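Local atomic coordinates of leucyl-trna synthetase (PDB entry 5FOC), a protein that probably attaches leucine to its cognate tRNA in the cytosol and deacylates mischarged tRNA through the editing domain, the part present here. Residues 136-147 with 237-248. The protein carries 2 engineered substitutions. Numbering follows the deposited sequence.
Sequences QNYTFINPNEYY and NLYILPMTTIKM
Strands 138-141 and 238-242 run parallel, tied by a ladder of four backbone hydrogen bonds: T139 N to Y239 O, L241 N to T139 O (2.8 Å), I141 N to L241 O, and M243 N to I141 O. CA-H...O contacts reinforce it, among them I240 CA to T139 O. CH-pi contacts lie on the face bearing Y138, F140 and L241. L241 lays CD1 over the Y138 ring, 3.7 Å from its centroid, while Y239 O meets that ring's edge in plane. M243, with CG anti to its own N (chi1 176°) and the chain bent at the thioether, sets CE over a face of F140, 3.9 Å from the centroid; its SD lies obliquely at 4.3 Å, a Met-aromatic contact. This pair of strands belongs to the mixed central sheet of the editing domain: strand 254-257 flanks 138-141 antiparallel, and helix 263-274 packs against Y138 and F140. On the other face I141 CG2 presses tightly on I240 CG2 (3.4 Å). Beyond the strands a side-chain bond joins type I turns 142-145 and 243-246: N142 ND2 donates in plane to a lone pair of I246 O (3.0 Å). Locally, N142 OD1 accepts from N144 N, an Asx turn, and Y147 OH accepts from N142 N and also bonds G253 O. M248, bent at chi2 and chi3, brings CG to E145 CG (3.4 Å) and CE to Y147 CZ (3.6 Å).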
loop_
_atom_site.group_PDB
_atom_site.type_symbol
_atom_site.label_atom_id
_atom_site.label_comp_id
_atom_site.label_asym_id
_atom_site.label_seq_id
_atom_site.Cartn_x
_atom_site.Cartn_y
_atom_site.Cartn_z
ATOM N N GLN A 136 -8.626 2.508 7.841
ATOM C CA GLN A 136 -7.343 2.924 7.317
ATOM C C GLN A 136 -7.243 4.469 7.351
ATOM O O GLN A 136 -8.157 5.104 6.825
ATOM C CB GLN A 136 -7.134 2.439 5.889
ATOM C CG GLN A 136 -5.732 2.685 5.402
ATOM C CD GLN A 136 -5.443 2.226 4.005
ATOM O OE1 GLN A 136 -6.240 1.519 3.402
ATOM N NE2 GLN A 136 -4.332 2.702 3.435
ATOM N N ASN A 137 -6.209 4.971 7.977
ATOM C CA ASN A 137 -5.985 6.468 8.032
ATOM C C ASN A 137 -4.787 6.969 7.267
ATOM O O ASN A 137 -4.691 8.173 6.932
ATOM C CB ASN A 137 -6.084 6.993 9.471
ATOM C CG ASN A 137 -5.139 6.352 10.454
ATOM O OD1 ASN A 137 -4.736 5.168 10.264
ATOM N ND2 ASN A 137 -4.838 7.034 11.542
ATOM N N TYR A 138 -3.833 6.100 6.936
ATOM C CA TYR A 138 -2.658 6.400 6.185
ATOM C C TYR A 138 -2.255 5.184 5.354
ATOM O O TYR A 138 -2.927 4.124 5.451
ATOM C CB TYR A 138 -1.480 6.840 7.078
ATOM C CG TYR A 138 -1.774 8.117 7.780
ATOM C CD1 TYR A 138 -1.567 9.293 7.102
ATOM C CD2 TYR A 138 -2.312 8.164 9.047
ATOM C CE1 TYR A 138 -1.860 10.497 7.712
ATOM C CE2 TYR A 138 -2.581 9.371 9.689
ATOM C CZ TYR A 138 -2.386 10.551 8.967
ATOM O OH TYR A 138 -2.721 11.770 9.607
ATOM N N THR A 139 -1.271 5.388 4.508
ATOM C CA THR A 139 -0.641 4.311 3.747
ATOM C C THR A 139 0.841 4.354 4.056
ATOM O O THR A 139 1.493 5.356 3.939
ATOM C CB THR A 139 -0.900 4.520 2.227
ATOM O OG1 THR A 139 -2.299 4.404 1.968
ATOM C CG2 THR A 139 -0.068 3.553 1.389
ATOM N N PHE A 140 1.415 3.233 4.482
ATOM C CA PHE A 140 2.824 3.199 4.783
ATOM C C PHE A 140 3.668 2.571 3.667
ATOM O O PHE A 140 3.226 1.608 2.989
ATOM C CB PHE A 140 3.143 2.374 6.034
ATOM C CG PHE A 140 2.665 2.926 7.335
ATOM C CD1 PHE A 140 3.081 4.186 7.799
ATOM C CD2 PHE A 140 1.898 2.124 8.190
ATOM C CE1 PHE A 140 2.688 4.627 9.081
ATOM C CE2 PHE A 140 1.522 2.554 9.436
ATOM C CZ PHE A 140 1.895 3.828 9.879
ATOM N N ILE A 141 4.845 3.158 3.491
ATOM C CA ILE A 141 5.837 2.736 2.501
ATOM C C ILE A 141 7.215 2.806 3.114
ATOM O O ILE A 141 7.439 3.539 4.071
ATOM C CB ILE A 141 5.730 3.600 1.221
ATOM C CG1 ILE A 141 6.352 2.942 0.022
ATOM C CG2 ILE A 141 6.325 4.980 1.430
ATOM C CD1 ILE A 141 5.988 3.576 -1.316
ATOM N N ASN A 142 8.140 1.960 2.634
ATOM C CA ASN A 142 9.489 2.063 3.134
ATOM C C ASN A 142 10.225 3.157 2.387
ATOM O O ASN A 142 10.427 3.010 1.203
ATOM C CB ASN A 142 10.218 0.717 3.026
ATOM C CG ASN A 142 11.571 0.720 3.706
ATOM O OD1 ASN A 142 12.305 1.692 3.707
ATOM N ND2 ASN A 142 11.911 -0.411 4.304
ATOM N N PRO A 143 10.585 4.270 3.069
ATOM C CA PRO A 143 11.128 5.438 2.337
ATOM C C PRO A 143 12.523 5.197 1.722
ATOM O O PRO A 143 12.914 5.849 0.765
ATOM C CB PRO A 143 11.190 6.507 3.439
ATOM C CG PRO A 143 11.401 5.730 4.706
ATOM C CD PRO A 143 10.571 4.504 4.524
ATOM N N ASN A 144 13.242 4.195 2.230
ATOM C CA ASN A 144 14.614 3.946 1.857
ATOM C C ASN A 144 14.795 2.921 0.747
ATOM O O ASN A 144 15.932 2.631 0.369
ATOM C CB ASN A 144 15.367 3.513 3.136
ATOM C CG ASN A 144 15.458 4.659 4.139
ATOM O OD1 ASN A 144 15.675 5.786 3.744
ATOM N ND2 ASN A 144 15.278 4.384 5.406
ATOM N N GLU A 145 13.698 2.344 0.260
ATOM C CA GLU A 145 13.739 1.243 -0.711
ATOM C C GLU A 145 13.053 1.669 -2.000
ATOM O O GLU A 145 12.159 2.554 -2.005
ATOM C CB GLU A 145 13.046 0.009 -0.135
ATOM C CG GLU A 145 13.646 -0.461 1.189
ATOM C CD GLU A 145 15.018 -1.089 1.091
ATOM O OE1 GLU A 145 15.502 -1.413 -0.004
ATOM O OE2 GLU A 145 15.632 -1.259 2.159
ATOM N N TYR A 146 13.471 1.050 -3.080
ATOM C CA TYR A 146 12.877 1.216 -4.381
ATOM C C TYR A 146 11.535 0.515 -4.561
ATOM O O TYR A 146 11.317 -0.614 -4.145
ATOM C CB TYR A 146 13.827 0.724 -5.453
ATOM C CG TYR A 146 14.982 1.637 -5.711
ATOM C CD1 TYR A 146 14.772 2.856 -6.341
ATOM C CD2 TYR A 146 16.281 1.291 -5.395
ATOM C CE1 TYR A 146 15.823 3.712 -6.588
ATOM C CE2 TYR A 146 17.350 2.131 -5.660
ATOM C CZ TYR A 146 17.088 3.355 -6.282
ATOM O OH TYR A 146 18.138 4.169 -6.550
ATOM N N TYR A 147 10.616 1.203 -5.220
ATOM C CA TYR A 147 9.364 0.602 -5.639
ATOM C C TYR A 147 9.276 0.625 -7.146
ATOM O O TYR A 147 9.774 1.560 -7.793
ATOM C CB TYR A 147 8.152 1.261 -4.953
ATOM C CG TYR A 147 8.103 0.934 -3.489
ATOM C CD1 TYR A 147 8.893 1.623 -2.572
ATOM C CD2 TYR A 147 7.340 -0.149 -3.020
ATOM C CE1 TYR A 147 8.885 1.298 -1.231
ATOM C CE2 TYR A 147 7.294 -0.442 -1.682
ATOM C CZ TYR A 147 8.086 0.242 -0.789
ATOM O OH TYR A 147 8.092 -0.098 0.546
ATOM N N ASN A 237 -8.437 10.713 2.611
ATOM C CA ASN A 237 -7.180 11.449 2.590
ATOM C C ASN A 237 -6.043 10.699 3.261
ATOM O O ASN A 237 -5.440 11.145 4.231
ATOM C CB ASN A 237 -7.352 12.866 3.197
ATOM C CG ASN A 237 -7.714 12.849 4.654
ATOM O OD1 ASN A 237 -8.519 12.030 5.069
ATOM N ND2 ASN A 237 -7.196 13.809 5.443
ATOM N N LEU A 238 -5.743 9.533 2.688
ATOM C CA LEU A 238 -4.795 8.639 3.312
ATOM C C LEU A 238 -3.397 8.940 2.825
ATOM O O LEU A 238 -2.930 8.416 1.786
ATOM C CB LEU A 238 -5.190 7.205 2.948
ATOM C CG LEU A 238 -6.646 6.840 3.073
ATOM C CD1 LEU A 238 -6.866 5.334 2.720
ATOM C CD2 LEU A 238 -7.148 7.100 4.456
ATOM N N TYR A 239 -2.716 9.810 3.539
ATOM C CA TYR A 239 -1.425 10.265 3.085
ATOM C C TYR A 239 -0.455 9.104 3.194
ATOM O O TYR A 239 -0.563 8.292 4.151
ATOM C CB TYR A 239 -0.962 11.475 3.883
ATOM C CG TYR A 239 -1.960 12.615 3.750
ATOM C CD1 TYR A 239 -2.184 13.221 2.536
ATOM C CD2 TYR A 239 -2.725 12.990 4.831
ATOM C CE1 TYR A 239 -3.143 14.242 2.443
ATOM C CE2 TYR A 239 -3.658 14.039 4.739
ATOM C CZ TYR A 239 -3.868 14.595 3.525
ATOM O OH TYR A 239 -4.805 15.636 3.450
ATOM N N ILE A 240 0.515 9.123 2.297
ATOM C CA ILE A 240 1.634 8.149 2.378
ATOM C C ILE A 240 2.609 8.612 3.452
ATOM O O ILE A 240 3.156 9.727 3.375
ATOM C CB ILE A 240 2.330 7.916 1.054
ATOM C CG1 ILE A 240 1.354 7.309 0.083
ATOM C CG2 ILE A 240 3.524 6.962 1.231
ATOM C CD1 ILE A 240 1.828 7.055 -1.322
ATOM N N LEU A 241 2.925 7.727 4.417
ATOM C CA LEU A 241 3.858 7.996 5.468
ATOM C C LEU A 241 5.006 6.976 5.483
ATOM O O LEU A 241 4.785 5.873 5.026
ATOM C CB LEU A 241 3.172 7.950 6.820
ATOM C CG LEU A 241 2.040 8.918 7.168
ATOM C CD1 LEU A 241 1.583 8.659 8.586
ATOM C CD2 LEU A 241 2.543 10.335 7.041
ATOM N N PRO A 242 6.168 7.364 5.976
ATOM C CA PRO A 242 7.318 6.447 5.986
ATOM C C PRO A 242 7.334 5.490 7.177
ATOM O O PRO A 242 7.158 5.891 8.302
ATOM C CB PRO A 242 8.500 7.387 6.036
ATOM C CG PRO A 242 7.998 8.533 6.856
ATOM C CD PRO A 242 6.564 8.722 6.422
ATOM N N MET A 243 7.589 4.199 6.873
ATOM C CA MET A 243 7.741 3.170 7.907
ATOM C C MET A 243 8.959 2.356 7.502
ATOM O O MET A 243 8.902 1.584 6.548
ATOM C CB MET A 243 6.484 2.345 8.008
ATOM C CG MET A 243 6.560 1.170 9.007
ATOM S SD MET A 243 5.074 0.128 9.016
ATOM C CE MET A 243 4.269 0.573 10.537
ATOM N N THR A 244 10.083 2.596 8.194
ATOM C CA THR A 244 11.371 1.961 7.837
ATOM C C THR A 244 11.449 0.500 8.185
ATOM O O THR A 244 12.388 -0.151 7.747
ATOM C CB THR A 244 12.569 2.671 8.489
ATOM O OG1 THR A 244 12.458 2.635 9.931
ATOM C CG2 THR A 244 12.627 4.089 7.981
ATOM N N THR A 245 10.490 -0.004 8.960
ATOM C CA THR A 245 10.506 -1.426 9.425
ATOM C C THR A 245 9.820 -2.335 8.419
ATOM O O THR A 245 9.850 -3.546 8.577
ATOM C CB THR A 245 9.756 -1.567 10.752
ATOM O OG1 THR A 245 8.479 -0.884 10.628
ATOM C CG2 THR A 245 10.542 -0.954 11.856
ATOM N N ILE A 246 9.177 -1.786 7.394
ATOM C CA ILE A 246 8.607 -2.607 6.312
ATOM C C ILE A 246 9.717 -3.480 5.685
ATOM O O ILE A 246 10.739 -2.974 5.245
ATOM C CB ILE A 246 7.923 -1.741 5.233
ATOM C CG1 ILE A 246 6.642 -1.221 5.837
ATOM C CG2 ILE A 246 7.673 -2.533 3.960
ATOM C CD1 ILE A 246 6.026 -0.128 4.980
ATOM N N LYS A 247 9.503 -4.799 5.690
ATOM C CA LYS A 247 10.476 -5.725 5.135
ATOM C C LYS A 247 10.249 -5.951 3.649
ATOM O O LYS A 247 9.155 -6.349 3.231
ATOM C CB LYS A 247 10.371 -7.088 5.864
ATOM C CG LYS A 247 10.759 -7.051 7.340
ATOM C CD LYS A 247 12.228 -6.666 7.576
ATOM C CE LYS A 247 12.554 -6.425 9.059
ATOM N NZ LYS A 247 11.891 -5.153 9.549
ATOM N N MET A 248 11.286 -5.707 2.848
ATOM C CA MET A 248 11.157 -5.788 1.412
ATOM C C MET A 248 11.025 -7.195 0.844
ATOM O O MET A 248 10.677 -7.351 -0.306
ATOM C CB MET A 248 12.306 -5.046 0.765
ATOM C CG MET A 248 12.306 -3.545 1.079
ATOM S SD MET A 248 10.736 -2.614 0.983
ATOM C CE MET A 248 10.423 -2.560 -0.778
#